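Local coordinates for leukocyte-associated immunoglobulin-like receptor 1 (Mus musculus, PDB 4ESK), which acts as a constitutive inhibitory receptor on natural killer, B and T cells through recruited phosphatases, and is seen here as its extracellular immunoglobulin-like domain, at residues 25-30 with 62-67; 42-47 with 76-81. All blocks are in the same frame, centred on the assembly; numbering follows the deposited sequence.

Contact 1 pairs strands 26-31 and 62-67, which form one sheet of the immunoglobulin-like domain; contact 2 pairs strands 41-46 and 76-84, which lie in the middle of the other. Their centres are about 11 Å apart, and the segments alternate along the chain: strand 26-31 runs on to 41-46 in the opposing sheet, and 62-67 to 76-84. The disulfide between Cys30 SG and Cys80 SG, 2.0 Å, ties the two contacts covalently. Around it the inward side chains close up: Val28 CG1 comes within 3.8 Å of Leu44 CD1, and Asp63 CB lies as near to Val42 CG1. The role of both is structural, building the core of the extracellular domain.

Contact 1 of 2, residues 25-30 with 62-67; sequences FVTVVC and EDEFEI
Cys30 and Phe65 meet on the inward face of this strand pair, where the sulfur comes to the rim of the aromatic ring: SG is 3.8 Å from CE2 and near the ring plane, 74° off the normal. Both side chains turn the same way, CG of Phe65 (chi1 -65°) and SG of Cys30 each lying anti to its own carbonyl carbon. Beside them Val28 sends its CG2 branch diagonally to CD1 of Ile67, 3.9 Å away, while Phe65 and Ile67 also rest on Leu44 of the facing sheet. This is one wall of an immunoglobulin beta sandwich, and Cys30 carries its half of the disulfide to Cys80. Asp63 shares the inward face and is buried; its OD1 is met by His36 and Tyr82 and its OD2 by the backbone N of Glu57, which would help it to carry a charge there. The backbones are antiparallel, with reciprocal N-H to O bonds at Val26 with Ile67, Val28 with Phe65 and Cys30 with Asp63. The bond from Phe65 N to Val28 O is 2.8 Å, and the same oxygen takes a CA-H contact from Glu64 CA at 3.2 Å. Outward, Glu64 runs alongside Val29, its CG 3.9 Å from the CG2 methyl, and its extended chain carries OE1 on to 3.5 Å from CG2 of Thr27. The other Val29 branch, CG1, packs 3.8 Å from CG of Glu62, which then bends away so that OE2 bonds Ser31.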
loop_
_atom_site.group_PDB
_atom_site.type_symbol
_atom_site.label_atom_id
_atom_site.label_comp_id
_atom_site.label_asym_id
_atom_site.label_seq_id
_atom_site.Cartn_x
_atom_site.Cartn_y
_atom_site.Cartn_z
ATOM N N PHE A 25 13.051 -2.964 -5.594
ATOM C CA PHE A 25 12.399 -1.764 -5.055
ATOM C C PHE A 25 10.889 -1.837 -5.323
ATOM O O PHE A 25 10.456 -1.939 -6.484
ATOM C CB PHE A 25 13.017 -0.497 -5.640
ATOM C CG PHE A 25 14.391 -0.193 -5.103
ATOM C CD1 PHE A 25 15.481 -0.955 -5.485
ATOM C CD2 PHE A 25 14.592 0.857 -4.210
ATOM C CE1 PHE A 25 16.748 -0.695 -4.975
ATOM C CE2 PHE A 25 15.863 1.126 -3.707
ATOM C CZ PHE A 25 16.939 0.343 -4.090
ATOM N N VAL A 26 10.108 -1.833 -4.247
ATOM C CA VAL A 26 8.640 -1.900 -4.321
ATOM C C VAL A 26 8.072 -0.487 -4.170
ATOM O O VAL A 26 8.657 0.356 -3.483
ATOM C CB VAL A 26 8.072 -2.823 -3.227
ATOM C CG1 VAL A 26 6.575 -2.651 -3.052
ATOM C CG2 VAL A 26 8.375 -4.290 -3.532
ATOM N N THR A 27 6.969 -0.221 -4.873
ATOM C CA THR A 27 6.224 1.019 -4.723
ATOM C C THR A 27 4.811 0.640 -4.350
ATOM O O THR A 27 4.174 -0.146 -5.053
ATOM C CB THR A 27 6.179 1.801 -6.037
ATOM O OG1 THR A 27 7.515 2.052 -6.500
ATOM C CG2 THR A 27 5.442 3.131 -5.861
ATOM N N VAL A 28 4.328 1.176 -3.241
ATOM C CA VAL A 28 2.962 0.930 -2.787
ATOM C C VAL A 28 2.218 2.231 -3.046
ATOM O O VAL A 28 2.665 3.297 -2.588
ATOM C CB VAL A 28 2.855 0.585 -1.282
ATOM C CG1 VAL A 28 1.409 0.253 -0.908
ATOM C CG2 VAL A 28 3.737 -0.617 -0.885
ATOM N N VAL A 29 1.103 2.157 -3.773
ATOM C CA VAL A 29 0.330 3.342 -4.109
ATOM C C VAL A 29 -0.987 3.172 -3.361
ATOM O O VAL A 29 -1.792 2.319 -3.712
ATOM C CB VAL A 29 0.091 3.505 -5.625
ATOM C CG1 VAL A 29 -0.786 4.716 -5.931
ATOM C CG2 VAL A 29 1.413 3.623 -6.400
ATOM N N CYS A 30 -1.172 3.954 -2.310
ATOM C CA CYS A 30 -2.457 4.040 -1.619
ATOM C C CYS A 30 -3.263 5.078 -2.359
ATOM O O CYS A 30 -2.718 6.087 -2.833
ATOM C CB CYS A 30 -2.253 4.471 -0.165
ATOM S SG CYS A 30 -1.311 3.317 0.839
ATOM N N GLU A 62 -3.544 9.993 -4.600
ATOM C CA GLU A 62 -2.655 8.866 -4.378
ATOM C C GLU A 62 -1.537 9.274 -3.425
ATOM O O GLU A 62 -1.043 10.396 -3.477
ATOM C CB GLU A 62 -2.031 8.379 -5.703
ATOM C CG GLU A 62 -3.023 7.752 -6.668
ATOM C CD GLU A 62 -4.118 8.701 -7.155
ATOM O OE1 GLU A 62 -3.813 9.728 -7.793
ATOM O OE2 GLU A 62 -5.299 8.430 -6.884
ATOM N N ASP A 63 -1.122 8.334 -2.597
ATOM C CA ASP A 63 -0.058 8.523 -1.604
ATOM C C ASP A 63 0.868 7.316 -1.711
ATOM O O ASP A 63 0.430 6.180 -1.520
ATOM C CB ASP A 63 -0.687 8.574 -0.225
ATOM C CG ASP A 63 -1.621 9.743 -0.063
ATOM O OD1 ASP A 63 -2.840 9.557 -0.271
ATOM O OD2 ASP A 63 -1.144 10.861 0.228
ATOM N N GLU A 64 2.132 7.559 -2.042
ATOM C CA GLU A 64 3.046 6.478 -2.360
ATOM C C GLU A 64 4.052 6.237 -1.260
ATOM O O GLU A 64 4.515 7.184 -0.619
ATOM C CB GLU A 64 3.834 6.806 -3.607
ATOM C CG GLU A 64 3.013 6.886 -4.860
ATOM C CD GLU A 64 3.875 6.889 -6.100
ATOM O OE1 GLU A 64 5.081 6.571 -6.004
ATOM O OE2 GLU A 64 3.339 7.232 -7.166
ATOM N N PHE A 65 4.406 4.974 -1.079
ATOM C CA PHE A 65 5.443 4.563 -0.141
ATOM C C PHE A 65 6.448 3.728 -0.930
ATOM O O PHE A 65 6.083 2.693 -1.467
ATOM C CB PHE A 65 4.838 3.711 0.966
ATOM C CG PHE A 65 3.856 4.436 1.849
ATOM C CD1 PHE A 65 4.275 5.006 3.022
ATOM C CD2 PHE A 65 2.510 4.505 1.525
ATOM C CE1 PHE A 65 3.385 5.673 3.850
ATOM C CE2 PHE A 65 1.609 5.176 2.344
ATOM C CZ PHE A 65 2.046 5.746 3.519
ATOM N N GLU A 66 7.692 4.188 -1.037
ATOM C CA GLU A 66 8.722 3.404 -1.702
ATOM C C GLU A 66 9.435 2.559 -0.662
ATOM O O GLU A 66 9.882 3.079 0.364
ATOM C CB GLU A 66 9.735 4.269 -2.441
ATOM C CG GLU A 66 10.574 3.446 -3.414
ATOM C CD GLU A 66 11.761 4.193 -3.973
ATOM O OE1 GLU A 66 11.945 5.376 -3.624
ATOM O OE2 GLU A 66 12.510 3.599 -4.774
ATOM N N ILE A 67 9.512 1.260 -0.939
ATOM C CA ILE A 67 10.112 0.275 -0.070
ATOM C C ILE A 67 11.177 -0.495 -0.852
ATOM O O ILE A 67 10.865 -1.359 -1.650
ATOM C CB ILE A 67 9.087 -0.736 0.468
ATOM C CG1 ILE A 67 7.889 -0.027 1.101
ATOM C CG2 ILE A 67 9.725 -1.663 1.485
ATOM C CD1 ILE A 67 6.801 -1.006 1.493
#

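Contact 2 of 2, residues 42-47 with 76-81; sequences VRLEKD and GHYSCI
Lys46 lies along one face of the Tyr78 ring, the two side chains pointing the same way. Its CB starts 3.8 Å from Tyr78 CE1. With CG anti to the backbone N (chi1 176°), the chain then passes over the ring, and CG makes a CH-pi contact 4.1 Å from the centroid of Tyr78, offset toward the rim. CD moves on to CZ and the hydroxyl oxygen, and CE ends 3.2 Å from Tyr78 OH. Finally the chain bends at its last torsion (chi4 -59°), delivering NZ to Asp47 OD2 at 2.9 Å in a salt bridge, with Thr75 O as a second acceptor. The Tyr78 hydroxyl bonds Ile74 O, four residues back, the tyrosine corner familiar from immunoglobulin domains. Asp47 uses its other oxygen, OD1, to accept His77 N at 2.9 Å in a nearly straight bond (171°), closing the strand pair beside Gly76. On the reverse face, Ile81 lies over the guanidinium of Arg43, CD1 being 3.6 Å from NH2, and one water joins Arg43 NH1 to Ile81 O. Glu45, next along, reaches Arg91 in a salt bridge. The Asp47 carboxylate therefore serves a lysine and a backbone N-H at once, which probably favours its ionised form.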
loop_
_atom_site.group_PDB
_atom_site.type_symbol
_atom_site.label_atom_id
_atom_site.label_comp_id
_atom_site.label_asym_id
_atom_site.label_seq_id
_atom_site.Cartn_x
_atom_site.Cartn_y
_atom_site.Cartn_z
ATOM N N VAL A 42 -2.194 9.037 6.231
ATOM C CA VAL A 42 -2.294 7.759 5.547
ATOM C C VAL A 42 -1.195 6.851 6.087
ATOM O O VAL A 42 -0.032 7.264 6.247
ATOM C CB VAL A 42 -2.216 7.904 4.014
ATOM C CG1 VAL A 42 -0.956 8.633 3.571
ATOM C CG2 VAL A 42 -2.322 6.530 3.356
ATOM N N ARG A 43 -1.570 5.621 6.369
ATOM C CA ARG A 43 -0.621 4.649 6.866
ATOM C C ARG A 43 -0.679 3.344 6.087
ATOM O O ARG A 43 -1.739 2.909 5.587
ATOM C CB ARG A 43 -0.785 4.418 8.348
ATOM C CG ARG A 43 -1.978 3.619 8.807
ATOM C CD ARG A 43 -1.902 3.516 10.327
ATOM N NE ARG A 43 -3.003 2.778 10.935
ATOM C CZ ARG A 43 -4.166 3.303 11.332
ATOM N NH1 ARG A 43 -4.452 4.590 11.167
ATOM N NH2 ARG A 43 -5.059 2.521 11.904
ATOM N N LEU A 44 0.500 2.775 5.934
ATOM C CA LEU A 44 0.639 1.450 5.396
ATOM C C LEU A 44 0.718 0.532 6.589
ATOM O O LEU A 44 1.638 0.664 7.418
ATOM C CB LEU A 44 1.892 1.397 4.539
ATOM C CG LEU A 44 2.174 0.184 3.681
ATOM C CD1 LEU A 44 0.963 -0.168 2.808
ATOM C CD2 LEU A 44 3.391 0.544 2.845
ATOM N N GLU A 45 -0.257 -0.356 6.699
ATOM C CA GLU A 45 -0.311 -1.361 7.754
ATOM C C GLU A 45 0.300 -2.647 7.207
ATOM O O GLU A 45 -0.017 -3.049 6.088
ATOM C CB GLU A 45 -1.752 -1.624 8.194
ATOM C CG GLU A 45 -1.869 -2.548 9.417
ATOM C CD GLU A 45 -3.301 -2.898 9.798
ATOM O OE1 GLU A 45 -3.825 -2.289 10.745
ATOM O OE2 GLU A 45 -3.917 -3.785 9.148
ATOM N N LYS A 46 1.175 -3.271 7.993
ATOM C CA LYS A 46 1.737 -4.588 7.647
ATOM C C LYS A 46 1.485 -5.536 8.795
ATOM O O LYS A 46 1.887 -5.239 9.921
ATOM C CB LYS A 46 3.236 -4.480 7.393
ATOM C CG LYS A 46 3.972 -5.802 7.103
ATOM C CD LYS A 46 5.453 -5.540 6.906
ATOM C CE LYS A 46 6.235 -6.798 6.564
ATOM N NZ LYS A 46 6.134 -7.852 7.617
ATOM N N ASP A 47 0.828 -6.662 8.517
ATOM C CA ASP A 47 0.589 -7.728 9.504
ATOM C C ASP A 47 -0.047 -7.185 10.796
ATOM O O ASP A 47 0.392 -7.506 11.896
ATOM C CB ASP A 47 1.899 -8.468 9.813
ATOM C CG ASP A 47 2.512 -9.118 8.585
ATOM O OD1 ASP A 47 1.747 -9.524 7.690
ATOM O OD2 ASP A 47 3.763 -9.226 8.521
ATOM N N GLY A 76 4.868 -10.199 3.937
ATOM C CA GLY A 76 3.708 -9.941 4.785
ATOM C C GLY A 76 2.468 -9.442 4.055
ATOM O O GLY A 76 2.452 -9.393 2.822
ATOM N N HIS A 77 1.445 -9.078 4.843
ATOM C CA HIS A 77 0.146 -8.609 4.344
ATOM C C HIS A 77 0.019 -7.131 4.557
ATOM O O HIS A 77 0.274 -6.640 5.673
ATOM C CB HIS A 77 -0.993 -9.313 5.071
ATOM C CG HIS A 77 -1.119 -10.779 4.718
ATOM N ND1 HIS A 77 -0.347 -11.727 5.289
ATOM C CD2 HIS A 77 -1.948 -11.439 3.819
ATOM C CE1 HIS A 77 -0.662 -12.939 4.779
ATOM N NE2 HIS A 77 -1.639 -12.769 3.878
ATOM N N TYR A 78 -0.398 -6.413 3.515
ATOM C CA TYR A 78 -0.386 -4.966 3.519
ATOM C C TYR A 78 -1.746 -4.399 3.181
ATOM O O TYR A 78 -2.450 -4.940 2.331
ATOM C CB TYR A 78 0.591 -4.440 2.484
ATOM C CG TYR A 78 2.052 -4.690 2.815
ATOM C CD1 TYR A 78 2.828 -3.704 3.410
ATOM C CD2 TYR A 78 2.636 -5.917 2.533
ATOM C CE1 TYR A 78 4.167 -3.921 3.712
ATOM C CE2 TYR A 78 3.975 -6.151 2.833
ATOM C CZ TYR A 78 4.725 -5.154 3.408
ATOM O OH TYR A 78 6.051 -5.388 3.678
ATOM N N SER A 79 -2.094 -3.310 3.863
ATOM C CA SER A 79 -3.285 -2.549 3.524
ATOM C C SER A 79 -3.034 -1.070 3.802
ATOM O O SER A 79 -2.160 -0.704 4.632
ATOM C CB SER A 79 -4.487 -3.064 4.307
ATOM O OG SER A 79 -4.272 -2.938 5.694
ATOM N N CYS A 80 -3.759 -0.209 3.090
ATOM C CA CYS A 80 -3.670 1.236 3.314
ATOM C C CYS A 80 -4.827 1.672 4.227
ATOM O O CYS A 80 -5.953 1.253 4.023
ATOM C CB CYS A 80 -3.779 1.992 1.984
ATOM S SG CYS A 80 -2.439 1.649 0.798
ATOM N N ILE A 81 -4.549 2.522 5.214
ATOM C CA ILE A 81 -5.590 3.087 6.102
ATOM C C ILE A 81 -5.482 4.607 6.080
ATOM O O ILE A 81 -4.403 5.174 6.326
ATOM C CB ILE A 81 -5.488 2.604 7.572
ATOM C CG1 ILE A 81 -5.497 1.064 7.617
ATOM C CG2 ILE A 81 -6.621 3.240 8.386
ATOM C CD1 ILE A 81 -5.140 0.421 8.936
HETATM O O HOH W 1 -3.725 6.772 8.817
HETATM O O HOH W 2 -2.286 -5.466 6.809
#